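Local coordinates for protein 4-amino-4-deoxy-L-arabinose transferase or related glycosyltransferases of PMT family (Cupriavidus metallidurans, PDB 5EZM) that probably transfers the pentose 4-amino-4-deoxy-L-arabinose to lipid A, as a zinc-binding integral membrane glycosyltransferase of the GT-C fold, at residues A110-I122 against W151-T163. Numbering follows the deposited sequence.
With MPG ([(Z)-octadec-9-enyl] (2R)-2,3-bis(oxidanyl)propanoate), chain F.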
ATOM      1  N   ALA A 110      11.525  -4.112  -3.146  1.00 55.68           N
ATOM      2  CA  ALA A 110      10.264  -3.843  -3.823  1.00 56.54           C
ATOM      3  C   ALA A 110       9.242  -3.187  -2.904  1.00 56.68           C
ATOM      4  O   ALA A 110       8.292  -2.568  -3.397  1.00 55.57           O
ATOM      5  CB  ALA A 110       9.698  -5.141  -4.397  1.00 57.00           C
ATOM      6  N   ARG A 111       9.413  -3.311  -1.588  1.00 57.04           N
ATOM      7  CA  ARG A 111       8.528  -2.692  -0.611  1.00 55.59           C
ATOM      8  C   ARG A 111       9.118  -1.424  -0.018  1.00 57.12           C
ATOM      9  O   ARG A 111       8.611  -0.928   0.992  1.00 59.36           O
ATOM     10  CB  ARG A 111       8.194  -3.685   0.504  1.00 54.59           C
ATOM     11  CG  ARG A 111       7.331  -4.854   0.038  1.00 55.67           C
ATOM     12  CD  ARG A 111       6.813  -5.678   1.199  1.00 53.82           C
ATOM     13  NE  ARG A 111       7.585  -6.897   1.396  1.00 55.23           N
ATOM     14  CZ  ARG A 111       7.151  -8.117   1.094  1.00 54.90           C
ATOM     15  NH1 ARG A 111       5.941  -8.286   0.577  1.00 51.73           N
ATOM     16  NH2 ARG A 111       7.927  -9.170   1.313  1.00 56.61           N
ATOM     17  N   LEU A 112      10.172  -0.880  -0.629  1.00 56.91           N
ATOM     18  CA  LEU A 112      10.891   0.229  -0.014  1.00 58.87           C
ATOM     19  C   LEU A 112      10.100   1.530  -0.109  1.00 61.26           C
ATOM     20  O   LEU A 112      10.088   2.330   0.838  1.00 61.70           O
ATOM     21  CB  LEU A 112      12.263   0.373  -0.670  1.00 59.08           C
ATOM     22  CG  LEU A 112      13.339   1.061   0.164  1.00 62.83           C
ATOM     23  CD1 LEU A 112      13.593   0.275   1.441  1.00 62.88           C
ATOM     24  CD2 LEU A 112      14.618   1.206  -0.643  1.00 65.65           C
ATOM     25  N   ALA A 113       9.429   1.757  -1.242  1.00 61.44           N
ATOM     26  CA  ALA A 113       8.668   2.988  -1.425  1.00 60.30           C
ATOM     27  C   ALA A 113       7.570   3.124  -0.377  1.00 60.52           C
ATOM     28  O   ALA A 113       7.354   4.212   0.170  1.00 62.30           O
ATOM     29  CB  ALA A 113       8.075   3.032  -2.832  1.00 59.77           C
ATOM     30  N   VAL A 114       6.871   2.028  -0.073  1.00 58.35           N
ATOM     31  CA  VAL A 114       5.773   2.123   0.884  1.00 57.48           C
ATOM     32  C   VAL A 114       6.300   2.263   2.307  1.00 58.47           C
ATOM     33  O   VAL A 114       5.683   2.945   3.136  1.00 59.66           O
ATOM     34  CB  VAL A 114       4.822   0.920   0.735  1.00 53.24           C
ATOM     35  CG1 VAL A 114       4.165   0.950  -0.630  1.00 51.25           C
ATOM     36  CG2 VAL A 114       5.561  -0.385   0.931  1.00 51.96           C
ATOM     37  N   ALA A 115       7.440   1.641   2.622  1.00 56.59           N
ATOM     38  CA  ALA A 115       8.000   1.784   3.963  1.00 56.19           C
ATOM     39  C   ALA A 115       8.460   3.214   4.204  1.00 58.55           C
ATOM     40  O   ALA A 115       8.144   3.817   5.241  1.00 62.38           O
ATOM     41  CB  ALA A 115       9.156   0.805   4.163  1.00 54.60           C
ATOM     42  N   LEU A 116       9.199   3.780   3.244  1.00 56.50           N
ATOM     43  CA  LEU A 116       9.607   5.173   3.368  1.00 57.68           C
ATOM     44  C   LEU A 116       8.400   6.103   3.384  1.00 60.31           C
ATOM     45  O   LEU A 116       8.419   7.127   4.075  1.00 60.04           O
ATOM     46  CB  LEU A 116      10.565   5.550   2.239  1.00 55.88           C
ATOM     47  CG  LEU A 116      11.874   4.757   2.185  1.00 54.70           C
ATOM     48  CD1 LEU A 116      12.754   5.265   1.055  1.00 56.75           C
ATOM     49  CD2 LEU A 116      12.610   4.822   3.513  1.00 52.09           C
ATOM     50  N   SER A 117       7.342   5.762   2.643  1.00 59.57           N
ATOM     51  CA  SER A 117       6.126   6.564   2.707  1.00 60.47           C
ATOM     52  C   SER A 117       5.522   6.530   4.101  1.00 61.75           C
ATOM     53  O   SER A 117       5.068   7.561   4.613  1.00 66.41           O
ATOM     54  CB  SER A 117       5.113   6.077   1.674  1.00 62.95           C
ATOM     55  OG  SER A 117       5.546   6.384   0.363  1.00 65.32           O
ATOM     56  N   GLY A 118       5.506   5.355   4.734  1.00 59.00           N
ATOM     57  CA  GLY A 118       4.976   5.266   6.086  1.00 57.97           C
ATOM     58  C   GLY A 118       5.770   6.102   7.069  1.00 57.86           C
ATOM     59  O   GLY A 118       5.206   6.899   7.831  1.00 60.43           O
ATOM     60  N   LEU A 119       7.100   5.942   7.057  1.00 55.62           N
ATOM     61  CA  LEU A 119       7.939   6.772   7.915  1.00 56.81           C
ATOM     62  C   LEU A 119       7.712   8.252   7.639  1.00 57.87           C
ATOM     63  O   LEU A 119       7.669   9.067   8.568  1.00 58.20           O
ATOM     64  CB  LEU A 119       9.411   6.417   7.720  1.00 58.53           C
ATOM     65  CG  LEU A 119       9.834   5.014   8.145  1.00 58.28           C
ATOM     66  CD1 LEU A 119      11.323   4.813   7.897  1.00 56.91           C
ATOM     67  CD2 LEU A 119       9.487   4.781   9.606  1.00 58.54           C
ATOM     68  N   LEU A 120       7.546   8.615   6.366  1.00 58.33           N
ATOM     69  CA  LEU A 120       7.340  10.011   6.005  1.00 57.84           C
ATOM     70  C   LEU A 120       6.038  10.544   6.590  1.00 58.66           C
ATOM     71  O   LEU A 120       6.002  11.654   7.137  1.00 59.38           O
ATOM     72  CB  LEU A 120       7.348  10.157   4.483  1.00 56.82           C
ATOM     73  CG  LEU A 120       7.343  11.581   3.937  1.00 58.08           C
ATOM     74  CD1 LEU A 120       8.508  12.370   4.517  1.00 61.18           C
ATOM     75  CD2 LEU A 120       7.401  11.573   2.423  1.00 55.25           C
ATOM     76  N   GLY A 121       4.960   9.764   6.484  1.00 59.01           N
ATOM     77  CA  GLY A 121       3.700  10.177   7.078  1.00 59.83           C
ATOM     78  C   GLY A 121       3.799  10.357   8.579  1.00 59.97           C
ATOM     79  O   GLY A 121       3.301  11.346   9.132  1.00 61.24           O
ATOM     80  N   ILE A 122       4.451   9.410   9.263  1.00 58.61           N
ATOM     81  CA  ILE A 122       4.680   9.569  10.698  1.00 60.65           C
ATOM     82  C   ILE A 122       5.411  10.877  10.972  1.00 62.54           C
ATOM     83  O   ILE A 122       4.950  11.718  11.754  1.00 62.54           O
ATOM     84  CB  ILE A 122       5.461   8.369  11.262  1.00 59.77           C
ATOM     85  CG1 ILE A 122       4.638   7.087  11.148  1.00 60.28           C
ATOM     86  CG2 ILE A 122       5.854   8.635  12.708  1.00 59.38           C
ATOM     87  CD1 ILE A 122       5.361   5.854  11.662  1.00 59.79           C
ATOM     88  N   TRP A 151      -1.899   1.817   8.919  1.00 61.46           N
ATOM     89  CA  TRP A 151      -0.712   2.553   8.499  1.00 63.16           C
ATOM     90  C   TRP A 151       0.525   1.659   8.476  1.00 71.30           C
ATOM     91  O   TRP A 151       1.357   1.774   7.570  1.00 70.91           O
ATOM     92  CB  TRP A 151      -0.483   3.758   9.408  1.00 60.71           C
ATOM     93  CG  TRP A 151       0.539   4.699   8.856  1.00 59.94           C
ATOM     94  CD1 TRP A 151       1.826   4.859   9.282  1.00 58.54           C
ATOM     95  CD2 TRP A 151       0.370   5.593   7.751  1.00 59.97           C
ATOM     96  NE1 TRP A 151       2.464   5.807   8.518  1.00 56.00           N
ATOM     97  CE2 TRP A 151       1.591   6.273   7.572  1.00 57.96           C
ATOM     98  CE3 TRP A 151      -0.699   5.888   6.899  1.00 61.14           C
ATOM     99  CZ2 TRP A 151       1.772   7.227   6.576  1.00 61.11           C
ATOM    100  CZ3 TRP A 151      -0.516   6.833   5.910  1.00 62.03           C
ATOM    101  CH2 TRP A 151       0.709   7.495   5.757  1.00 62.82           C
ATOM    102  N   SER A 152       0.669   0.766   9.459  1.00 77.55           N
ATOM    103  CA  SER A 152       1.853  -0.092   9.511  1.00 79.46           C
ATOM    104  C   SER A 152       1.767  -1.220   8.488  1.00 77.55           C
ATOM    105  O   SER A 152       2.717  -1.458   7.732  1.00 80.43           O
ATOM    106  CB  SER A 152       2.031  -0.663  10.920  1.00 83.07           C
ATOM    107  OG  SER A 152       1.059  -1.657  11.199  1.00 85.44           O
ATOM    108  N   VAL A 153       0.635  -1.927   8.464  1.00 68.75           N
ATOM    109  CA  VAL A 153       0.408  -2.969   7.463  1.00 65.46           C
ATOM    110  C   VAL A 153       0.534  -2.389   6.060  1.00 63.85           C
ATOM    111  O   VAL A 153       1.333  -2.860   5.241  1.00 61.96           O
ATOM    112  CB  VAL A 153      -0.963  -3.635   7.676  1.00 64.51           C
ATOM    113  CG1 VAL A 153      -1.405  -4.390   6.423  1.00 61.88           C
ATOM    114  CG2 VAL A 153      -0.916  -4.574   8.867  1.00 65.79           C
ATOM    115  N   ALA A 154      -0.250  -1.347   5.765  1.00 63.10           N
ATOM    116  CA  ALA A 154      -0.160  -0.724   4.449  1.00 62.75           C
ATOM    117  C   ALA A 154       1.243  -0.194   4.181  1.00 59.64           C
ATOM    118  O   ALA A 154       1.694  -0.180   3.031  1.00 60.37           O
ATOM    119  CB  ALA A 154      -1.194   0.395   4.322  1.00 62.85           C
ATOM    120  N   ALA A 155       1.951   0.227   5.230  1.00 57.18           N
ATOM    121  CA  ALA A 155       3.323   0.691   5.074  1.00 56.61           C
ATOM    122  C   ALA A 155       4.285  -0.440   4.743  1.00 58.81           C
ATOM    123  O   ALA A 155       5.377  -0.172   4.231  1.00 58.51           O
ATOM    124  CB  ALA A 155       3.783   1.404   6.343  1.00 54.57           C
ATOM    125  N   HIS A 156       3.913  -1.692   5.026  1.00 58.87           N
ATOM    126  CA  HIS A 156       4.761  -2.838   4.722  1.00 56.80           C
ATOM    127  C   HIS A 156       4.198  -3.710   3.605  1.00 57.15           C
ATOM    128  O   HIS A 156       4.637  -4.854   3.436  1.00 57.56           O
ATOM    129  CB  HIS A 156       4.987  -3.675   5.979  1.00 56.23           C
ATOM    130  CG  HIS A 156       5.919  -3.041   6.958  1.00 55.80           C
ATOM    131  ND1 HIS A 156       5.644  -1.841   7.575  1.00 56.62           N
ATOM    132  CD2 HIS A 156       7.132  -3.431   7.415  1.00 56.06           C
ATOM    133  CE1 HIS A 156       6.642  -1.522   8.378  1.00 57.50           C
ATOM    134  NE2 HIS A 156       7.558  -2.471   8.300  1.00 57.74           N
ATOM    135  N   PHE A 157       3.246  -3.195   2.832  1.00 56.22           N
ATOM    136  CA  PHE A 157       2.600  -3.953   1.768  1.00 54.70           C
ATOM    137  C   PHE A 157       2.720  -3.164   0.474  1.00 56.63           C
ATOM    138  O   PHE A 157       2.183  -2.058   0.370  1.00 58.22           O
ATOM    139  CB  PHE A 157       1.132  -4.225   2.108  1.00 53.79           C
ATOM    140  CG  PHE A 157       0.464  -5.182   1.172  1.00 52.29           C
ATOM    141  CD1 PHE A 157       0.614  -6.548   1.339  1.00 50.72           C
ATOM    142  CD2 PHE A 157      -0.318  -4.718   0.126  1.00 50.82           C
ATOM    143  CE1 PHE A 157       0.001  -7.435   0.478  1.00 49.74           C
ATOM    144  CE2 PHE A 157      -0.938  -5.600  -0.736  1.00 50.09           C
ATOM    145  CZ  PHE A 157      -0.776  -6.962  -0.560  1.00 50.21           C
ATOM    146  N   ASN A 158       3.417  -3.735  -0.508  1.00 57.68           N
ATOM    147  CA  ASN A 158       3.777  -2.996  -1.713  1.00 58.65           C
ATOM    148  C   ASN A 158       2.560  -2.665  -2.569  1.00 58.06           C
ATOM    149  O   ASN A 158       2.164  -3.451  -3.435  1.00 53.42           O
ATOM    150  CB  ASN A 158       4.802  -3.781  -2.538  1.00 56.03           C
ATOM    151  CG  ASN A 158       5.308  -2.998  -3.731  1.00 54.87           C
ATOM    152  OD1 ASN A 158       5.222  -1.770  -3.763  1.00 52.93           O
ATOM    153  ND2 ASN A 158       5.842  -3.705  -4.718  1.00 58.09           N
ATOM    154  N   THR A 159       1.976  -1.493  -2.335  1.00 62.82           N
ATOM    155  CA  THR A 159       0.860  -0.998  -3.126  1.00 66.19           C
ATOM    156  C   THR A 159       0.986   0.515  -3.226  1.00 66.97           C
ATOM    157  O   THR A 159       1.655   1.152  -2.410  1.00 68.85           O
ATOM    158  CB  THR A 159      -0.491  -1.392  -2.512  1.00 69.17           C
ATOM    159  OG1 THR A 159      -1.547  -1.028  -3.406  1.00 74.59           O
ATOM    160  CG2 THR A 159      -0.699  -0.683  -1.183  1.00 67.47           C
ATOM    161  N   LEU A 160       0.339   1.089  -4.242  1.00 68.90           N
ATOM    162  CA  LEU A 160       0.443   2.530  -4.459  1.00 69.95           C
ATOM    163  C   LEU A 160      -0.271   3.339  -3.386  1.00 69.67           C
ATOM    164  O   LEU A 160       0.050   4.519  -3.200  1.00 71.38           O
ATOM    165  CB  LEU A 160      -0.116   2.900  -5.833  1.00 70.74           C
ATOM    166  CG  LEU A 160       0.887   3.002  -6.981  1.00 69.90           C
ATOM    167  CD1 LEU A 160       1.745   1.756  -7.062  1.00 69.24           C
ATOM    168  CD2 LEU A 160       0.159   3.233  -8.290  1.00 71.78           C
ATOM    169  N   ASP A 161      -1.213   2.726  -2.668  1.00 70.06           N
ATOM    170  CA  ASP A 161      -2.048   3.476  -1.736  1.00 74.15           C
ATOM    171  C   ASP A 161      -1.241   4.067  -0.585  1.00 73.11           C
ATOM    172  O   ASP A 161      -1.564   5.159  -0.103  1.00 75.77           O
ATOM    173  CB  ASP A 161      -3.164   2.575  -1.206  1.00 77.93           C
ATOM    174  CG  ASP A 161      -4.066   2.060  -2.314  1.00 80.84           C
ATOM    175  OD1 ASP A 161      -4.436   2.861  -3.200  1.00 81.86           O
ATOM    176  OD2 ASP A 161      -4.393   0.853  -2.308  1.00 80.94           O
ATOM    177  N   MET A 162      -0.191   3.378  -0.135  1.00 70.20           N
ATOM    178  CA  MET A 162       0.611   3.921   0.957  1.00 70.83           C
ATOM    179  C   MET A 162       1.552   5.020   0.471  1.00 68.52           C
ATOM    180  O   MET A 162       1.800   5.990   1.196  1.00 70.43           O
ATOM    181  CB  MET A 162       1.392   2.802   1.649  1.00 74.95           C
ATOM    182  CG  MET A 162       2.418   3.287   2.677  1.00 79.60           C
ATOM    183  SD  MET A 162       1.788   4.456   3.914  1.00 83.01           S
ATOM    184  CE  MET A 162       0.480   3.493   4.658  1.00 84.22           C
ATOM    185  N   THR A 163       2.085   4.892  -0.746  1.00 64.74           N
ATOM    186  CA  THR A 163       2.872   5.982  -1.315  1.00 62.19           C
ATOM    187  C   THR A 163       2.026   7.244  -1.445  1.00 62.97           C
ATOM    188  O   THR A 163       2.420   8.331  -0.990  1.00 67.96           O
ATOM    189  CB  THR A 163       3.434   5.571  -2.679  1.00 59.40           C
ATOM    190  OG1 THR A 163       3.874   4.208  -2.631  1.00 58.33           O
ATOM    191  CG2 THR A 163       4.607   6.454  -3.057  1.00 57.73           C
TER
HETATM  192  C2  MPG F 605      12.167   9.356   5.425  1.00 78.91           C
HETATM  193  C3  MPG F 605      11.104  10.142   6.182  1.00 81.08           C
HETATM  194  C4  MPG F 605      11.650  10.855   7.411  1.00 81.36           C
HETATM  195  C5  MPG F 605      10.564  11.689   8.108  1.00 81.72           C
HETATM  196  C6  MPG F 605      11.084  13.044   8.614  1.00 81.54           C
HETATM  197  C7  MPG F 605       9.972  14.107   8.678  1.00 81.65           C
HETATM  198  C8  MPG F 605      10.406  15.371   9.455  1.00 81.56           C
HETATM  199  C1  MPG F 605      11.696   8.947   4.027  1.00 77.49           C
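The indole of W151 meets helix 112-133 with its edge: NE1 donates to G118 O, which lies close to the ring plane (3.0 Å, N-H...O 150°) and also accepts from I122 N within its own helix. One face of the ring carries M162 CE, offset toward the rim, while the I122 side chain crosses the indole obliquely, its CG1 3.6 Å from W151 NE1. CG of W151 stands anti to the backbone N (chi1 -168°), which brings the ring up to the other helix. Glycines suit this spot: without a side chain, G121 lets W151 CZ2 lie 3.6 Å from its CA, and G118 leaves room beside A155. Here, in the membrane part of the GT-C fold, helix 149-155 runs roughly antiparallel to helix 112-133 (151° between the short segments), and a bend at 156-159 leads into helix 160-178. Compact, branched V114 fills the bend as a knob among A154, A155, M162 and T163, its CB 3.9 Å from M162 CG. The bent chain of M162 brings SD near G118 N (3.9 Å). Small S117 sets OG 3.5 Å from T163 CG2, and its hydroxyl donates back to A113 O (2.8 Å), which also accepts from S117 N; T163 OG1 bonds to H92. R111 lays its aliphatic CG against N158 CB (3.8 Å), the guanidinium and amide planes nearly perpendicular, and extends its charged end to E59 and the R52 carbonyl.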